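Local structure of ectonucleoside triphosphate diphosphohydrolase 4 (Homo sapiens, 6WG5) at residues A[182-187]-A[218-223]; A[253-258]-A[270-275]; A[391-396]-A[429-434]. The protein belongs to the GDA1/CD39 family of the actin-like ATPase clan, and pairs two lobes built on mixed beta sheets carrying helices. All coordinates share one frame; numbering follows the deposited sequence.

Contact 1 (A[182-187]-A[218-223])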
loop_
_atom_site.group_PDB
_atom_site.type_symbol
_atom_site.label_atom_id
_atom_site.label_comp_id
_atom_site.label_asym_id
_atom_site.label_seq_id
_atom_site.Cartn_x
_atom_site.Cartn_y
_atom_site.Cartn_z
ATOM N N GLY A 182 7.216 2.251 -5.620
ATOM C CA GLY A 182 7.562 0.876 -5.936
ATOM C C GLY A 182 6.790 0.337 -7.125
ATOM O O GLY A 182 7.368 -0.253 -8.041
ATOM N N ILE A 183 5.470 0.530 -7.128
ATOM C CA ILE A 183 4.652 -0.048 -8.191
ATOM C C ILE A 183 4.939 0.640 -9.519
ATOM O O ILE A 183 5.092 -0.021 -10.552
ATOM C CB ILE A 183 3.157 0.021 -7.824
ATOM C CG1 ILE A 183 2.334 -0.734 -8.869
ATOM C CG2 ILE A 183 2.680 1.470 -7.708
ATOM C CD1 ILE A 183 0.846 -0.780 -8.583
ATOM N N ASN A 184 5.025 1.971 -9.518
ATOM C CA ASN A 184 5.257 2.686 -10.767
ATOM C C ASN A 184 6.644 2.402 -11.320
ATOM O O ASN A 184 6.845 2.446 -12.539
ATOM C CB ASN A 184 5.063 4.185 -10.559
ATOM C CG ASN A 184 3.604 4.576 -10.521
ATOM O OD1 ASN A 184 2.973 4.752 -11.563
ATOM N ND2 ASN A 184 3.055 4.704 -9.316
ATOM N N PHE A 185 7.606 2.105 -10.451
ATOM C CA PHE A 185 8.944 1.775 -10.925
ATOM C C PHE A 185 8.935 0.473 -11.715
ATOM O O PHE A 185 9.412 0.426 -12.856
ATOM C CB PHE A 185 9.907 1.688 -9.745
ATOM C CG PHE A 185 11.318 1.401 -10.148
ATOM C CD1 PHE A 185 12.064 2.351 -10.820
ATOM C CD2 PHE A 185 11.899 0.180 -9.856
ATOM C CE1 PHE A 185 13.364 2.092 -11.194
ATOM C CE2 PHE A 185 13.199 -0.085 -10.227
ATOM C CZ PHE A 185 13.935 0.873 -10.898
ATOM N N VAL A 186 8.392 -0.597 -11.130
ATOM C CA VAL A 186 8.358 -1.879 -11.830
ATOM C C VAL A 186 7.506 -1.779 -13.087
ATOM O O VAL A 186 7.781 -2.452 -14.087
ATOM C CB VAL A 186 7.854 -3.001 -10.897
ATOM C CG1 VAL A 186 8.798 -3.176 -9.718
ATOM C CG2 VAL A 186 6.439 -2.718 -10.412
ATOM N N LEU A 187 6.467 -0.943 -13.064
ATOM C CA LEU A 187 5.656 -0.721 -14.255
ATOM C C LEU A 187 6.360 0.143 -15.293
ATOM O O LEU A 187 5.817 0.326 -16.387
ATOM C CB LEU A 187 4.323 -0.076 -13.871
ATOM C CG LEU A 187 3.348 -0.934 -13.058
ATOM C CD1 LEU A 187 2.079 -0.151 -12.770
ATOM C CD2 LEU A 187 3.010 -2.231 -13.776
ATOM N N ARG A 218 1.989 8.788 -17.778
ATOM C CA ARG A 218 1.016 8.735 -16.697
ATOM C C ARG A 218 1.418 7.672 -15.683
ATOM O O ARG A 218 1.944 6.616 -16.045
ATOM C CB ARG A 218 -0.368 8.424 -17.264
ATOM C CG ARG A 218 -1.493 8.485 -16.254
ATOM C CD ARG A 218 -2.819 8.183 -16.923
ATOM N NE ARG A 218 -2.901 6.796 -17.372
ATOM C CZ ARG A 218 -3.862 6.319 -18.156
ATOM N NH1 ARG A 218 -4.833 7.112 -18.591
ATOM N NH2 ARG A 218 -3.852 5.043 -18.511
ATOM N N THR A 219 1.174 7.955 -14.407
ATOM C CA THR A 219 1.444 7.004 -13.339
ATOM C C THR A 219 0.165 6.277 -12.937
ATOM O O THR A 219 -0.945 6.650 -13.320
ATOM C CB THR A 219 2.055 7.705 -12.121
ATOM O OG1 THR A 219 1.184 8.753 -11.676
ATOM C CG2 THR A 219 3.424 8.279 -12.458
ATOM N N ALA A 220 0.340 5.224 -12.142
ATOM C CA ALA A 220 -0.761 4.396 -11.666
ATOM C C ALA A 220 -0.952 4.634 -10.174
ATOM O O ALA A 220 -0.006 4.490 -9.393
ATOM C CB ALA A 220 -0.492 2.917 -11.942
ATOM N N GLY A 221 -2.174 4.999 -9.783
ATOM C CA GLY A 221 -2.504 5.114 -8.381
ATOM C C GLY A 221 -2.703 3.756 -7.744
ATOM O O GLY A 221 -2.822 2.732 -8.417
ATOM N N ILE A 222 -2.732 3.749 -6.414
ATOM C CA ILE A 222 -2.903 2.519 -5.651
ATOM C C ILE A 222 -4.053 2.702 -4.672
ATOM O O ILE A 222 -4.127 3.715 -3.968
ATOM C CB ILE A 222 -1.611 2.107 -4.917
ATOM C CG1 ILE A 222 -1.031 3.278 -4.130
ATOM C CG2 ILE A 222 -0.591 1.587 -5.921
ATOM C CD1 ILE A 222 0.225 2.934 -3.335
ATOM N N LEU A 223 -4.962 1.733 -4.660
ATOM C CA LEU A 223 -6.011 1.613 -3.659
ATOM C C LEU A 223 -5.756 0.341 -2.865
ATOM O O LEU A 223 -5.552 -0.727 -3.453
ATOM C CB LEU A 223 -7.392 1.562 -4.313
ATOM C CG LEU A 223 -7.992 2.890 -4.755
ATOM C CD1 LEU A 223 -8.926 2.681 -5.930
ATOM C CD2 LEU A 223 -8.736 3.522 -3.593
#

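Contact 2 (A[253-258]-A[270-275])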
loop_
_atom_site.group_PDB
_atom_site.type_symbol
_atom_site.label_atom_id
_atom_site.label_comp_id
_atom_site.label_asym_id
_atom_site.label_seq_id
_atom_site.Cartn_x
_atom_site.Cartn_y
_atom_site.Cartn_z
ATOM N N ASN A 253 -0.567 18.275 4.591
ATOM C CA ASN A 253 -0.208 17.061 5.308
ATOM C C ASN A 253 -0.493 15.797 4.510
ATOM O O ASN A 253 0.040 14.735 4.848
ATOM C CB ASN A 253 -0.962 17.011 6.637
ATOM C CG ASN A 253 -0.295 16.107 7.652
ATOM O OD1 ASN A 253 0.932 16.078 7.762
ATOM N ND2 ASN A 253 -1.101 15.358 8.397
ATOM N N LEU A 254 -1.318 15.881 3.465
ATOM C CA LEU A 254 -1.674 14.726 2.650
ATOM C C LEU A 254 -1.000 14.744 1.286
ATOM O O LEU A 254 -1.286 13.877 0.453
ATOM C CB LEU A 254 -3.192 14.654 2.475
ATOM C CG LEU A 254 -4.012 14.649 3.763
ATOM C CD1 LEU A 254 -5.492 14.570 3.437
ATOM C CD2 LEU A 254 -3.595 13.498 4.673
ATOM N N LEU A 255 -0.116 15.706 1.035
ATOM C CA LEU A 255 0.581 15.825 -0.235
ATOM C C LEU A 255 2.081 15.722 -0.006
ATOM O O LEU A 255 2.618 16.310 0.937
ATOM C CB LEU A 255 0.250 17.153 -0.924
ATOM C CG LEU A 255 -1.188 17.305 -1.426
ATOM C CD1 LEU A 255 -1.460 18.741 -1.840
ATOM C CD2 LEU A 255 -1.454 16.355 -2.586
ATOM N N ALA A 256 2.748 14.963 -0.871
ATOM C CA ALA A 256 4.196 14.810 -0.840
ATOM C C ALA A 256 4.770 15.304 -2.160
ATOM O O ALA A 256 4.289 14.923 -3.232
ATOM C CB ALA A 256 4.593 13.352 -0.597
ATOM N N GLU A 257 5.789 16.155 -2.078
ATOM C CA GLU A 257 6.474 16.684 -3.250
ATOM C C GLU A 257 7.944 16.310 -3.156
ATOM O O GLU A 257 8.636 16.734 -2.224
ATOM C CB GLU A 257 6.297 18.199 -3.346
ATOM C CG GLU A 257 4.946 18.606 -3.902
ATOM C CD GLU A 257 4.502 19.974 -3.432
ATOM O OE1 GLU A 257 3.377 20.077 -2.897
ATOM O OE2 GLU A 257 5.277 20.944 -3.587
ATOM N N PHE A 258 8.414 15.517 -4.114
ATOM C CA PHE A 258 9.760 14.972 -4.076
ATOM C C PHE A 258 10.322 14.906 -5.489
ATOM O O PHE A 258 9.613 15.115 -6.478
ATOM C CB PHE A 258 9.774 13.585 -3.425
ATOM C CG PHE A 258 8.840 12.604 -4.075
ATOM C CD1 PHE A 258 9.277 11.785 -5.100
ATOM C CD2 PHE A 258 7.522 12.509 -3.664
ATOM C CE1 PHE A 258 8.420 10.884 -5.701
ATOM C CE2 PHE A 258 6.659 11.609 -4.258
ATOM C CZ PHE A 258 7.108 10.796 -5.279
ATOM N N VAL A 270 10.040 15.166 -10.864
ATOM C CA VAL A 270 9.371 15.800 -9.732
ATOM C C VAL A 270 7.901 15.400 -9.760
ATOM O O VAL A 270 7.216 15.586 -10.772
ATOM C CB VAL A 270 9.531 17.330 -9.781
ATOM C CG1 VAL A 270 8.699 17.995 -8.690
ATOM C CG2 VAL A 270 10.991 17.710 -9.629
ATOM N N TYR A 271 7.415 14.854 -8.645
ATOM C CA TYR A 271 6.053 14.349 -8.554
ATOM C C TYR A 271 5.354 14.909 -7.325
ATOM O O TYR A 271 5.978 15.105 -6.278
ATOM C CB TYR A 271 6.030 12.814 -8.482
ATOM C CG TYR A 271 6.474 12.138 -9.755
ATOM C CD1 TYR A 271 5.565 11.854 -10.762
ATOM C CD2 TYR A 271 7.801 11.785 -9.950
ATOM C CE1 TYR A 271 5.964 11.243 -11.930
ATOM C CE2 TYR A 271 8.211 11.171 -11.114
ATOM C CZ TYR A 271 7.288 10.903 -12.101
ATOM O OH TYR A 271 7.685 10.292 -13.267
ATOM N N ARG A 272 4.060 15.178 -7.472
ATOM C CA ARG A 272 3.178 15.505 -6.359
ATOM C C ARG A 272 2.237 14.325 -6.153
ATOM O O ARG A 272 1.428 14.017 -7.036
ATOM C CB ARG A 272 2.391 16.785 -6.642
ATOM C CG ARG A 272 1.574 17.291 -5.463
ATOM C CD ARG A 272 0.678 18.464 -5.843
ATOM N NE ARG A 272 1.276 19.311 -6.879
ATOM C CZ ARG A 272 0.723 19.587 -8.059
ATOM N NH1 ARG A 272 1.365 20.371 -8.917
ATOM N NH2 ARG A 272 -0.470 19.108 -8.387
ATOM N N VAL A 273 2.348 13.666 -5.001
ATOM C CA VAL A 273 1.576 12.463 -4.709
ATOM C C VAL A 273 0.716 12.708 -3.477
ATOM O O VAL A 273 1.215 13.164 -2.442
ATOM C CB VAL A 273 2.489 11.242 -4.500
ATOM C CG1 VAL A 273 1.658 9.996 -4.238
ATOM C CG2 VAL A 273 3.385 11.041 -5.712
ATOM N N TYR A 274 -0.573 12.397 -3.596
ATOM C CA TYR A 274 -1.516 12.473 -2.491
ATOM C C TYR A 274 -1.607 11.111 -1.822
ATOM O O TYR A 274 -1.718 10.090 -2.505
ATOM C CB TYR A 274 -2.888 12.913 -3.002
ATOM C CG TYR A 274 -4.038 12.692 -2.042
ATOM C CD1 TYR A 274 -4.855 11.576 -2.154
ATOM C CD2 TYR A 274 -4.317 13.608 -1.037
ATOM C CE1 TYR A 274 -5.913 11.373 -1.291
ATOM C CE2 TYR A 274 -5.374 13.413 -0.164
ATOM C CZ TYR A 274 -6.170 12.295 -0.299
ATOM O OH TYR A 274 -7.223 12.093 0.565
ATOM N N VAL A 275 -1.545 11.097 -0.494
ATOM C CA VAL A 275 -1.578 9.863 0.284
ATOM C C VAL A 275 -2.529 10.058 1.454
ATOM O O VAL A 275 -2.371 10.998 2.238
ATOM C CB VAL A 275 -0.177 9.463 0.790
ATOM C CG1 VAL A 275 -0.248 8.182 1.612
ATOM C CG2 VAL A 275 0.778 9.291 -0.374
#

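Contact 3 (A[391-396]-A[429-434])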
loop_
_atom_site.group_PDB
_atom_site.type_symbol
_atom_site.label_atom_id
_atom_site.label_comp_id
_atom_site.label_asym_id
_atom_site.label_seq_id
_atom_site.Cartn_x
_atom_site.Cartn_y
_atom_site.Cartn_z
ATOM N N THR A 391 -13.282 -9.449 -5.398
ATOM C CA THR A 391 -13.607 -9.697 -6.798
ATOM C C THR A 391 -13.221 -11.092 -7.262
ATOM O O THR A 391 -13.844 -11.614 -8.191
ATOM C CB THR A 391 -12.918 -8.671 -7.710
ATOM O OG1 THR A 391 -11.501 -8.696 -7.492
ATOM C CG2 THR A 391 -13.448 -7.268 -7.455
ATOM N N GLU A 392 -12.222 -11.714 -6.637
ATOM C CA GLU A 392 -11.665 -12.972 -7.119
ATOM C C GLU A 392 -11.994 -14.178 -6.252
ATOM O O GLU A 392 -12.319 -15.237 -6.789
ATOM C CB GLU A 392 -10.140 -12.857 -7.238
ATOM C CG GLU A 392 -9.459 -14.131 -7.715
ATOM C CD GLU A 392 -9.990 -14.609 -9.050
ATOM O OE1 GLU A 392 -10.489 -13.763 -9.826
ATOM O OE2 GLU A 392 -9.915 -15.828 -9.321
ATOM N N ASP A 393 -11.922 -14.054 -4.925
ATOM C CA ASP A 393 -11.883 -15.242 -4.076
ATOM C C ASP A 393 -13.123 -16.114 -4.248
ATOM O O ASP A 393 -13.016 -17.346 -4.280
ATOM C CB ASP A 393 -11.699 -14.838 -2.614
ATOM C CG ASP A 393 -10.237 -14.641 -2.247
ATOM O OD1 ASP A 393 -9.401 -14.507 -3.167
ATOM O OD2 ASP A 393 -9.919 -14.625 -1.039
ATOM N N VAL A 394 -14.310 -15.508 -4.362
ATOM C CA VAL A 394 -15.537 -16.256 -4.596
ATOM C C VAL A 394 -16.228 -15.837 -5.888
ATOM O O VAL A 394 -16.784 -16.682 -6.598
ATOM C CB VAL A 394 -16.510 -16.144 -3.401
ATOM C CG1 VAL A 394 -15.844 -16.638 -2.131
ATOM C CG2 VAL A 394 -17.012 -14.728 -3.227
ATOM N N LEU A 395 -16.210 -14.545 -6.219
ATOM C CA LEU A 395 -16.817 -14.101 -7.469
ATOM C C LEU A 395 -15.960 -14.441 -8.682
ATOM O O LEU A 395 -16.488 -14.514 -9.796
ATOM C CB LEU A 395 -17.084 -12.595 -7.420
ATOM C CG LEU A 395 -17.904 -12.117 -6.218
ATOM C CD1 LEU A 395 -18.176 -10.618 -6.307
ATOM C CD2 LEU A 395 -19.213 -12.896 -6.094
ATOM N N ARG A 396 -14.655 -14.643 -8.494
ATOM C CA ARG A 396 -13.787 -15.178 -9.543
ATOM C C ARG A 396 -13.690 -14.232 -10.737
ATOM O O ARG A 396 -13.684 -14.662 -11.894
ATOM C CB ARG A 396 -14.268 -16.559 -9.989
ATOM C CG ARG A 396 -14.204 -17.612 -8.899
ATOM C CD ARG A 396 -12.769 -18.011 -8.601
ATOM N NE ARG A 396 -12.606 -19.462 -8.584
ATOM C CZ ARG A 396 -11.435 -20.088 -8.621
ATOM N NH1 ARG A 396 -10.306 -19.392 -8.683
ATOM N NH2 ARG A 396 -11.392 -21.413 -8.602
ATOM N N LEU A 429 -15.147 -25.073 -4.982
ATOM C CA LEU A 429 -15.516 -24.254 -6.131
ATOM C C LEU A 429 -14.775 -22.926 -6.141
ATOM O O LEU A 429 -14.547 -22.352 -7.213
ATOM C CB LEU A 429 -17.024 -24.010 -6.130
ATOM C CG LEU A 429 -17.580 -23.174 -7.286
ATOM C CD1 LEU A 429 -17.462 -23.923 -8.608
ATOM C CD2 LEU A 429 -19.024 -22.788 -7.008
ATOM N N TYR A 430 -14.390 -22.424 -4.976
ATOM C CA TYR A 430 -13.829 -21.091 -4.858
ATOM C C TYR A 430 -12.305 -21.159 -4.809
ATOM O O TYR A 430 -11.700 -22.233 -4.801
ATOM C CB TYR A 430 -14.410 -20.398 -3.624
ATOM C CG TYR A 430 -15.920 -20.382 -3.634
ATOM C CD1 TYR A 430 -16.616 -19.752 -4.656
ATOM C CD2 TYR A 430 -16.650 -21.005 -2.632
ATOM C CE1 TYR A 430 -17.994 -19.735 -4.680
ATOM C CE2 TYR A 430 -18.034 -20.992 -2.646
ATOM C CZ TYR A 430 -18.699 -20.356 -3.673
ATOM O OH TYR A 430 -20.076 -20.339 -3.699
ATOM N N ALA A 431 -11.679 -19.986 -4.794
ATOM C CA ALA A 431 -10.225 -19.917 -4.774
ATOM C C ALA A 431 -9.681 -20.580 -3.516
ATOM O O ALA A 431 -10.280 -20.496 -2.440
ATOM C CB ALA A 431 -9.764 -18.462 -4.847
ATOM N N SER A 432 -8.533 -21.246 -3.655
ATOM C CA SER A 432 -7.919 -21.914 -2.513
ATOM C C SER A 432 -7.602 -20.944 -1.382
ATOM O O SER A 432 -7.420 -21.381 -0.239
ATOM C CB SER A 432 -6.647 -22.640 -2.954
ATOM O OG SER A 432 -5.738 -21.745 -3.570
ATOM N N HIS A 433 -7.530 -19.642 -1.672
ATOM C CA HIS A 433 -7.295 -18.648 -0.632
ATOM C C HIS A 433 -8.529 -18.404 0.226
ATOM O O HIS A 433 -8.396 -17.932 1.361
ATOM C CB HIS A 433 -6.842 -17.329 -1.265
ATOM C CG HIS A 433 -6.607 -16.229 -0.275
ATOM N ND1 HIS A 433 -7.515 -15.214 -0.059
ATOM C CD2 HIS A 433 -5.566 -15.984 0.556
ATOM C CE1 HIS A 433 -7.043 -14.391 0.861
ATOM N NE2 HIS A 433 -5.862 -14.837 1.251
ATOM N N ALA A 434 -9.717 -18.721 -0.281
ATOM C CA ALA A 434 -10.954 -18.375 0.403
ATOM C C ALA A 434 -11.231 -19.357 1.533
ATOM O O ALA A 434 -11.230 -20.574 1.325
ATOM C CB ALA A 434 -12.123 -18.363 -0.581
#

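Contact 1 (A[182-187]-A[218-223])
The carboxamide of N184 meets the backbone of A220 with both of its polar atoms, so one side chain takes up the N-H and the C=O of a single residue. A220 N donates to N184 OD1 over 2.7 Å; the bond is nearly straight, 171° at the hydrogen, and arrives in the plane of the amide carbonyl, on a lone pair. The return bond, from N184 ND2 to A220 O, is longer at 3.1 Å and less regular, since A220 O stands 19° out of the N184 amide plane. N184 CG is directed away from its own carbonyl carbon and lies beside the backbone N (chi1 -78°), which carries the amide across to the other chain segment. ND2 has a second acceptor in W180 O, one turn back along the same helix, so the amide is fixed at both ends and its buried polar atoms are satisfied. T219 lies roughly perpendicular to the N184 side chain and turns its OG1 to E235.

Here helix 172-186 packs against strand 221-225 and the residues leading into it, the first strand of an RNase H-like order in which 229-235 and 270-279 lie to one side and 381-385 and 466-468 to the other. The apolar part of the junction is made by I183 and I222, whose side chains run antiparallel, overlapping at their methyl branches. I222 CG2 approaches two branches of I183, CG2 at 3.7 Å and CD1 at 3.8 Å; the fully extended I183 chain brings the second within range. F384 of the adjacent strand touches both isoleucines. One turn on from I183, L187 reaches with CD1 to A220 CB at 4.1 Å, and Y382 packs on this leucine and on I183.

Contact 2 (A[253-258]-A[270-275])
F258 lays its ring across Y271 and V273 on the densely packed side of this antiparallel hairpin. Its CE2 comes 3.6 Å from V273 CG2, while CZ approaches Y271 CB at 3.9 Å, and Y271 O sits over one face towards the rim. With chi1 at 55°, CG is tucked over the main chain, flanked by N and C, which folds the ring back over the neighbouring strand. A256 and V273 lie on this same face, and helix 172-186 covers it through V177 and W180.

Five backbone hydrogen bonds join the segments between L254 and F258, among them A256 N to V273 O at 2.8 Å. At the helix end of the hairpin, L254 runs alongside Y274, with CB 3.6 Å from ring atom CE2; L255 CD2 comes to the edge of that ring, whose hydroxyl bonds to Y370 O.

L255 and Y274 share the other face with E257 and R272, and it is the E257 end that is open to solvent. The E257 chain runs beside that of R272. Their polar ends do not close into a salt bridge: E257 OE1 remains 4.6 Å from R272 NE, a doubtful value because the arginine has a second conformer, and R272 NH2 bonds to K238 O. Backbone bonds and apolar contacts therefore hold the edge strand 255-259 to its neighbour, with charge attraction probably adding little.

Contact 3 (A[391-396]-A[429-434])
Two hydrogen bonds centre on D393, one from its backbone and one from its side chain. D393 O accepts from A431 N at 3.0 Å. Its OD2 receives H433 ND1 over 2.7 Å on the syn side of the carboxylate, and lies in the plane of the imidazole although the two planes are turned 62° apart. H433 CG is anti to the backbone N (chi1 179°), which swings the ring out to the acid; Y389 stacks on the same ring.

The guanidinium of R396 makes no hydrogen bond across the contact; it lies face-on to the Y430-A431 peptide, with A431 N 3.8 Å above its centre and L429 O near its edge. NH1 also turns to E392 OE2, in a long salt bridge of 3.6 Å.

Apolar packing is led by V394, whose CG1 makes a CH-pi contact over one face of the Y430 ring, 4.3 Å from the centroid. L429 CG lies over the opposite face. A434 CB approaches D393 CB at 4.1 Å.

A431 to A434 form a type I beta turn, closed by A434 N bonding to A431 O. The arrangement is that of two inter-helix connections packed together: the loop following helix 386-392 against the loop, containing this turn, that links helices 418-427 and 436-456.

In the fold
Contacts 1 and 2 belong to one mixed sheet and touch directly, T219 CG2 lying 3.9 Å from Y271 CE1; their centres are about 14 Å apart. W180 of helix 172-186 packs on both, on T219 and I222 in contact 1 and on V273 in contact 2. Contact 3 stands off from this pair: its centre is about 26 Å from that of contact 1, with nearest atoms about 11 Å apart, and about 35 Å from contact 2, across the centre of the chain. Strand 381-385, next to 221-225 in the sheet, leads straight into helix 386-392 and so joins contact 3 to the sheet. The NAG, part of a glycan attached to the protein, lies about 14 Å from the L254 side chain.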